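Long-range contact in nicotinate-nucleotide pyrophosphorylase (Francisella tularensis subsp. tularensis, PDB 3TQV), which probably makes nicotinate mononucleotide, carbon dioxide and diphosphate from quinolinate and phosphoribosyl diphosphate, a step of NAD biosynthesis: residues B[71-81]-B[92-103]. Numbering follows the deposited sequence.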
ATOM      1  N   LEU B  71      11.219  16.589 -12.014  1.00 27.35           N
ATOM      2  CA  LEU B  71      11.577  17.732 -11.176  1.00 31.81           C
ATOM      3  C   LEU B  71      12.713  18.600 -11.723  1.00 32.06           C
ATOM      4  O   LEU B  71      12.635  19.824 -11.710  1.00 32.83           O
ATOM      5  CB  LEU B  71      11.941  17.271  -9.770  1.00 31.98           C
ATOM      6  CG  LEU B  71      10.781  16.989  -8.829  1.00 29.43           C
ATOM      7  CD1 LEU B  71      11.299  16.773  -7.414  1.00 34.00           C
ATOM      8  CD2 LEU B  71       9.806  18.140  -8.872  1.00 29.65           C
ATOM      9  N   ASP B  72      13.773  17.956 -12.186  1.00 21.66           N
ATOM     10  CA  ASP B  72      14.988  18.649 -12.544  1.00 22.68           C
ATOM     11  C   ASP B  72      15.872  17.672 -13.325  1.00 27.57           C
ATOM     12  O   ASP B  72      16.616  16.892 -12.737  1.00 27.20           O
ATOM     13  CB  ASP B  72      15.702  19.124 -11.268  1.00 20.52           C
ATOM     14  CG  ASP B  72      16.929  19.981 -11.562  1.00 31.27           C
ATOM     15  OD1 ASP B  72      17.412  19.959 -12.718  1.00 29.09           O
ATOM     16  OD2 ASP B  72      17.410  20.681 -10.646  1.00 30.51           O
ATOM     17  N   LYS B  73      15.785  17.708 -14.650  1.00 36.32           N
ATOM     18  CA  LYS B  73      16.585  16.812 -15.481  1.00 39.51           C
ATOM     19  C   LYS B  73      18.090  16.972 -15.217  1.00 37.61           C
ATOM     20  O   LYS B  73      18.889  16.126 -15.613  1.00 44.02           O
ATOM     21  CB  LYS B  73      16.276  17.029 -16.967  1.00 36.69           C
ATOM     22  CG  LYS B  73      14.805  16.953 -17.327  1.00 38.70           C
ATOM     23  CD  LYS B  73      14.615  16.672 -18.810  1.00 40.76           C
ATOM     24  CE  LYS B  73      13.153  16.806 -19.234  1.00 39.06           C
ATOM     25  NZ  LYS B  73      12.217  15.939 -18.434  1.00 48.00           N
ATOM     26  N   ASN B  74      18.462  18.058 -14.541  1.00 32.04           N
ATOM     27  CA  ASN B  74      19.858  18.336 -14.194  1.00 35.50           C
ATOM     28  C   ASN B  74      20.449  17.374 -13.167  1.00 34.06           C
ATOM     29  O   ASN B  74      21.658  17.172 -13.146  1.00 29.27           O
ATOM     30  CB  ASN B  74      20.026  19.776 -13.679  1.00 33.74           C
ATOM     31  CG  ASN B  74      19.751  20.821 -14.747  1.00 33.75           C
ATOM     32  OD1 ASN B  74      20.202  20.700 -15.891  1.00 33.33           O
ATOM     33  ND2 ASN B  74      18.995  21.853 -14.378  1.00 41.24           N
ATOM     34  N   ILE B  75      19.607  16.804 -12.303  1.00 41.65           N
ATOM     35  CA  ILE B  75      20.082  15.827 -11.324  1.00 33.97           C
ATOM     36  C   ILE B  75      20.608  14.583 -12.025  1.00 38.15           C
ATOM     37  O   ILE B  75      19.879  13.941 -12.775  1.00 36.18           O
ATOM     38  CB  ILE B  75      18.980  15.376 -10.339  1.00 29.91           C
ATOM     39  CG1 ILE B  75      18.386  16.571  -9.583  1.00 33.93           C
ATOM     40  CG2 ILE B  75      19.546  14.347  -9.357  1.00 26.52           C
ATOM     41  CD1 ILE B  75      17.119  16.229  -8.774  1.00 24.29           C
ATOM     42  N   GLN B  76      21.867  14.239 -11.773  1.00 49.86           N
ATOM     43  CA  GLN B  76      22.454  13.034 -12.347  1.00 46.64           C
ATOM     44  C   GLN B  76      22.356  11.883 -11.360  1.00 48.53           C
ATOM     45  O   GLN B  76      22.713  12.026 -10.184  1.00 50.50           O
ATOM     46  CB  GLN B  76      23.923  13.262 -12.690  1.00 46.73           C
ATOM     47  CG  GLN B  76      24.219  14.596 -13.330  1.00 54.63           C
ATOM     48  CD  GLN B  76      25.614  15.089 -13.001  1.00 70.38           C
ATOM     49  OE1 GLN B  76      26.612  14.483 -13.402  1.00 65.43           O
ATOM     50  NE2 GLN B  76      25.692  16.190 -12.257  1.00 69.03           N
ATOM     51  N   ILE B  77      21.888  10.735 -11.844  1.00 31.00           N
ATOM     52  CA  ILE B  77      21.767   9.558 -10.988  1.00 26.33           C
ATOM     53  C   ILE B  77      22.671   8.414 -11.460  1.00 29.76           C
ATOM     54  O   ILE B  77      22.779   8.133 -12.657  1.00 31.50           O
ATOM     55  CB  ILE B  77      20.293   9.086 -10.888  1.00 25.57           C
ATOM     56  CG1 ILE B  77      20.155   7.953  -9.885  1.00 26.03           C
ATOM     57  CG2 ILE B  77      19.766   8.657 -12.247  1.00 24.64           C
ATOM     58  CD1 ILE B  77      18.710   7.683  -9.497  1.00 26.45           C
ATOM     59  N   THR B  78      23.336   7.769 -10.511  1.00 28.41           N
ATOM     60  CA  THR B  78      24.054   6.546 -10.812  1.00 25.86           C
ATOM     61  C   THR B  78      23.575   5.428  -9.915  1.00 32.24           C
ATOM     62  O   THR B  78      23.597   5.540  -8.692  1.00 30.67           O
ATOM     63  CB  THR B  78      25.555   6.703 -10.628  1.00 22.00           C
ATOM     64  OG1 THR B  78      25.986   7.869 -11.327  1.00 23.46           O
ATOM     65  CG2 THR B  78      26.283   5.475 -11.175  1.00 30.42           C
ATOM     66  N   TRP B  79      23.147   4.347 -10.548  1.00 30.54           N
ATOM     67  CA  TRP B  79      22.634   3.191  -9.843  1.00 32.35           C
ATOM     68  C   TRP B  79      23.724   2.155  -9.550  1.00 33.32           C
ATOM     69  O   TRP B  79      24.430   1.685 -10.450  1.00 37.35           O
ATOM     70  CB  TRP B  79      21.500   2.573 -10.655  1.00 35.49           C
ATOM     71  CG  TRP B  79      20.264   3.433 -10.693  1.00 34.00           C
ATOM     72  CD1 TRP B  79      19.909   4.334 -11.660  1.00 31.04           C
ATOM     73  CD2 TRP B  79      19.218   3.468  -9.710  1.00 32.03           C
ATOM     74  NE1 TRP B  79      18.710   4.921 -11.343  1.00 33.94           N
ATOM     75  CE2 TRP B  79      18.265   4.409 -10.151  1.00 29.47           C
ATOM     76  CE3 TRP B  79      18.997   2.791  -8.505  1.00 29.09           C
ATOM     77  CZ2 TRP B  79      17.108   4.694  -9.425  1.00 26.80           C
ATOM     78  CZ3 TRP B  79      17.847   3.076  -7.788  1.00 27.33           C
ATOM     79  CH2 TRP B  79      16.920   4.019  -8.249  1.00 26.22           C
ATOM     80  N   LEU B  80      23.856   1.805  -8.280  1.00 24.24           N
ATOM     81  CA  LEU B  80      24.823   0.793  -7.869  1.00 24.38           C
ATOM     82  C   LEU B  80      24.189  -0.591  -7.850  1.00 21.97           C
ATOM     83  O   LEU B  80      24.877  -1.595  -7.877  1.00 18.71           O
ATOM     84  CB  LEU B  80      25.427   1.130  -6.498  1.00 26.96           C
ATOM     85  CG  LEU B  80      26.482   2.240  -6.494  1.00 24.72           C
ATOM     86  CD1 LEU B  80      25.862   3.638  -6.479  1.00 29.44           C
ATOM     87  CD2 LEU B  80      27.371   2.066  -5.286  1.00 25.94           C
ATOM     88  N   TYR B  81      22.867  -0.621  -7.767  1.00 22.46           N
ATOM     89  CA  TYR B  81      22.106  -1.845  -7.897  1.00 19.08           C
ATOM     90  C   TYR B  81      20.962  -1.585  -8.858  1.00 18.90           C
ATOM     91  O   TYR B  81      20.508  -0.453  -8.982  1.00 23.81           O
ATOM     92  CB  TYR B  81      21.554  -2.276  -6.544  1.00 19.72           C
ATOM     93  CG  TYR B  81      22.610  -2.787  -5.611  1.00 17.22           C
ATOM     94  CD1 TYR B  81      22.885  -4.147  -5.526  1.00 14.65           C
ATOM     95  CD2 TYR B  81      23.342  -1.909  -4.820  1.00 14.57           C
ATOM     96  CE1 TYR B  81      23.862  -4.629  -4.673  1.00 18.27           C
ATOM     97  CE2 TYR B  81      24.328  -2.376  -3.962  1.00 15.01           C
ATOM     98  CZ  TYR B  81      24.590  -3.743  -3.894  1.00 17.69           C
ATOM     99  OH  TYR B  81      25.573  -4.221  -3.048  1.00  6.78           O
ATOM    100  N   ARG B  92      24.756   1.155  -0.561  1.00 27.33           N
ATOM    101  CA  ARG B  92      24.281   2.313  -1.295  1.00 28.30           C
ATOM    102  C   ARG B  92      23.627   1.835  -2.580  1.00 27.91           C
ATOM    103  O   ARG B  92      24.262   1.133  -3.370  1.00 28.65           O
ATOM    104  CB  ARG B  92      25.442   3.247  -1.642  1.00 24.34           C
ATOM    105  CG  ARG B  92      26.155   3.910  -0.478  1.00 27.79           C
ATOM    106  CD  ARG B  92      27.105   4.972  -1.020  1.00 37.61           C
ATOM    107  NE  ARG B  92      27.921   5.612   0.011  1.00 38.72           N
ATOM    108  CZ  ARG B  92      28.722   6.650  -0.219  1.00 36.71           C
ATOM    109  NH1 ARG B  92      28.800   7.162  -1.438  1.00 29.57           N
ATOM    110  NH2 ARG B  92      29.435   7.181   0.763  1.00 34.96           N
ATOM    111  N   ILE B  93      22.372   2.211  -2.811  1.00 26.01           N
ATOM    112  CA  ILE B  93      21.700   1.778  -4.032  1.00 27.25           C
ATOM    113  C   ILE B  93      21.892   2.743  -5.202  1.00 21.10           C
ATOM    114  O   ILE B  93      22.011   2.318  -6.358  1.00 22.25           O
ATOM    115  CB  ILE B  93      20.211   1.450  -3.805  1.00 27.45           C
ATOM    116  CG1 ILE B  93      19.505   2.595  -3.084  1.00 27.92           C
ATOM    117  CG2 ILE B  93      20.079   0.181  -2.975  1.00 28.36           C
ATOM    118  CD1 ILE B  93      18.190   2.193  -2.467  1.00 25.74           C
ATOM    119  N   PHE B  94      21.944   4.036  -4.916  1.00 13.79           N
ATOM    120  CA  PHE B  94      22.208   4.983  -5.986  1.00 18.68           C
ATOM    121  C   PHE B  94      22.888   6.212  -5.446  1.00 19.13           C
ATOM    122  O   PHE B  94      22.919   6.420  -4.245  1.00 22.23           O
ATOM    123  CB  PHE B  94      20.927   5.349  -6.756  1.00 19.12           C
ATOM    124  CG  PHE B  94      19.916   6.126  -5.941  1.00 18.98           C
ATOM    125  CD1 PHE B  94      19.999   7.515  -5.847  1.00 18.98           C
ATOM    126  CD2 PHE B  94      18.889   5.472  -5.285  1.00 15.86           C
ATOM    127  CE1 PHE B  94      19.077   8.239  -5.099  1.00 18.06           C
ATOM    128  CE2 PHE B  94      17.967   6.175  -4.535  1.00 18.46           C
ATOM    129  CZ  PHE B  94      18.055   7.566  -4.436  1.00 15.41           C
ATOM    130  N   GLU B  95      23.462   7.008  -6.338  1.00 31.34           N
ATOM    131  CA  GLU B  95      24.108   8.252  -5.947  1.00 29.35           C
ATOM    132  C   GLU B  95      23.551   9.399  -6.752  1.00 29.19           C
ATOM    133  O   GLU B  95      23.139   9.240  -7.907  1.00 29.64           O
ATOM    134  CB  GLU B  95      25.620   8.168  -6.117  1.00 28.83           C
ATOM    135  CG  GLU B  95      26.287   7.320  -5.052  1.00 32.81           C
ATOM    136  CD  GLU B  95      27.736   7.003  -5.373  1.00 43.55           C
ATOM    137  OE1 GLU B  95      28.118   7.097  -6.562  1.00 43.11           O
ATOM    138  OE2 GLU B  95      28.489   6.658  -4.430  1.00 35.42           O
ATOM    139  N   LEU B  96      23.512  10.560  -6.119  1.00 26.79           N
ATOM    140  CA  LEU B  96      22.958  11.735  -6.757  1.00 27.59           C
ATOM    141  C   LEU B  96      24.013  12.826  -6.800  1.00 27.74           C
ATOM    142  O   LEU B  96      24.834  12.966  -5.887  1.00 26.02           O
ATOM    143  CB  LEU B  96      21.703  12.228  -6.017  1.00 26.71           C
ATOM    144  CG  LEU B  96      20.416  11.382  -5.933  1.00 27.40           C
ATOM    145  CD1 LEU B  96      19.360  12.123  -5.126  1.00 23.70           C
ATOM    146  CD2 LEU B  96      19.839  11.015  -7.300  1.00 23.79           C
ATOM    147  N   LYS B  97      23.993  13.573  -7.893  1.00 34.38           N
ATOM    148  CA  LYS B  97      24.745  14.804  -7.997  1.00 39.07           C
ATOM    149  C   LYS B  97      23.801  15.847  -8.588  1.00 35.98           C
ATOM    150  O   LYS B  97      23.201  15.634  -9.656  1.00 30.21           O
ATOM    151  CB  LYS B  97      25.975  14.596  -8.873  1.00 44.70           C
ATOM    152  CG  LYS B  97      26.644  15.865  -9.354  1.00 49.94           C
ATOM    153  CD  LYS B  97      27.894  16.191  -8.554  1.00 54.21           C
ATOM    154  CE  LYS B  97      28.892  17.008  -9.387  1.00 69.65           C
ATOM    155  NZ  LYS B  97      29.768  16.145 -10.250  1.00 48.50           N
ATOM    156  N   GLY B  98      23.617  16.958  -7.882  1.00 17.63           N
ATOM    157  CA  GLY B  98      22.763  17.993  -8.423  1.00 18.09           C
ATOM    158  C   GLY B  98      22.409  19.080  -7.456  1.00 16.01           C
ATOM    159  O   GLY B  98      23.106  19.282  -6.472  1.00 14.07           O
ATOM    160  N   ASN B  99      21.314  19.779  -7.745  1.00 20.40           N
ATOM    161  CA  ASN B  99      20.873  20.918  -6.946  1.00 22.95           C
ATOM    162  C   ASN B  99      20.272  20.518  -5.599  1.00 21.57           C
ATOM    163  O   ASN B  99      19.424  19.641  -5.530  1.00 23.83           O
ATOM    164  CB  ASN B  99      19.871  21.754  -7.746  1.00 25.09           C
ATOM    165  CG  ASN B  99      19.347  22.936  -6.962  1.00 30.61           C
ATOM    166  OD1 ASN B  99      18.367  22.823  -6.219  1.00 29.08           O
ATOM    167  ND2 ASN B  99      20.006  24.083  -7.114  1.00 28.69           N
ATOM    168  N   VAL B 100      20.712  21.184  -4.536  1.00 23.75           N
ATOM    169  CA  VAL B 100      20.260  20.907  -3.171  1.00 23.91           C
ATOM    170  C   VAL B 100      18.732  20.930  -3.020  1.00 23.50           C
ATOM    171  O   VAL B 100      18.138  20.046  -2.403  1.00 21.51           O
ATOM    172  CB  VAL B 100      20.826  21.948  -2.194  1.00 20.17           C
ATOM    173  CG1 VAL B 100      20.848  21.392  -0.800  1.00 24.79           C
ATOM    174  CG2 VAL B 100      22.209  22.364  -2.607  1.00 29.96           C
ATOM    175  N   ARG B 101      18.109  21.958  -3.589  1.00 20.77           N
ATOM    176  CA  ARG B 101      16.690  22.198  -3.404  1.00 21.42           C
ATOM    177  C   ARG B 101      15.888  21.139  -4.125  1.00 20.99           C
ATOM    178  O   ARG B 101      14.971  20.552  -3.569  1.00 23.77           O
ATOM    179  CB  ARG B 101      16.327  23.599  -3.910  1.00 22.60           C
ATOM    180  CG  ARG B 101      17.189  24.687  -3.301  1.00 23.33           C
ATOM    181  CD  ARG B 101      16.646  26.060  -3.611  1.00 24.59           C
ATOM    182  NE  ARG B 101      17.333  27.116  -2.869  1.00 26.48           N
ATOM    183  CZ  ARG B 101      17.138  28.409  -3.084  1.00 28.45           C
ATOM    184  NH1 ARG B 101      16.280  28.793  -4.009  1.00 24.05           N
ATOM    185  NH2 ARG B 101      17.792  29.316  -2.383  1.00 30.66           N
ATOM    186  N   SER B 102      16.249  20.903  -5.376  1.00 26.12           N
ATOM    187  CA  SER B 102      15.632  19.854  -6.177  1.00 25.35           C
ATOM    188  C   SER B 102      15.744  18.528  -5.425  1.00 23.22           C
ATOM    189  O   SER B 102      14.751  17.843  -5.198  1.00 22.95           O
ATOM    190  CB  SER B 102      16.341  19.753  -7.530  1.00 23.34           C
ATOM    191  OG  SER B 102      16.409  21.007  -8.180  1.00 25.81           O
ATOM    192  N   ILE B 103      16.963  18.192  -5.012  1.00 26.91           N
ATOM    193  CA  ILE B 103      17.226  16.942  -4.320  1.00 30.06           C
ATOM    194  C   ILE B 103      16.394  16.800  -3.042  1.00 30.95           C
ATOM    195  O   ILE B 103      15.802  15.740  -2.793  1.00 27.18           O
ATOM    196  CB  ILE B 103      18.718  16.798  -3.980  1.00 25.26           C
ATOM    197  CG1 ILE B 103      19.533  16.538  -5.246  1.00 26.14           C
ATOM    198  CG2 ILE B 103      18.935  15.653  -3.007  1.00 20.68           C
ATOM    199  CD1 ILE B 103      21.034  16.610  -5.035  1.00 23.57           C
TER
HETATM  200  O   HOH W   1      20.153  19.522 -10.301  1.00 23.21           O
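Trp79 and Phe94, a non-hydrogen-bonded pair, sit side by side on one face of an antiparallel strand pair, 76-79 with 92-97. Phe94 CB lies over one face of the indole, 4.0 Å from the centroid of the Trp79 six-membered ring, as a CH-pi contact. The two rings are oblique, at 52°. Phe94 CG sits between its backbone N and carbonyl carbon (chi1 67°), bringing Phe94 CD2 to 3.6 Å from Trp79 CZ3. Ile77 CD1 lies over the same Trp79 face as Phe94 CB and meets Phe94 CD1 obliquely at 3.9 Å. Leu96 runs alongside Ile77, and its CD2 meets both Ile77 CG1 and Ile75 CG2. Trp79 NE1 forms a hydrogen bond with Asn65 OD1 of helix 61-71.

Gln76, Thr78, Glu95 and Lys97 occupy the other face. Gln76 and Lys97 point the same way there, amide beside aliphatic chain. The Leu80 side chain runs obliquely past Glu95, with CD1 against Glu95 CG. The Glu95 carboxylate forms a salt bridge with Arg92. Paired backbone bonds join Gln76 to Lys97 and Thr78 to Glu95. Beyond them Leu80 N donates to Ile93 O.

At the other end, Ser102 OG donates to Asp72 OD2 at 2.7 Å, on the lone pair of OD2 that faces away from OD1. With chi1 at -175°, Asp72 CG points opposite its backbone N, to the first turn of helix 100-130. A water bridges OD2, weakly, to Asn99 N. Asn99 is the N-cap, and its OD1 accepts from Ser102 N.

The contact adds 76-79 as an outer strand, within this chain, of the four-stranded antiparallel sheet and packs its apolar face on helices 61-71 and 100-130. The Asp72 charge lies near the helix start, where the helix dipole would probably stabilise it.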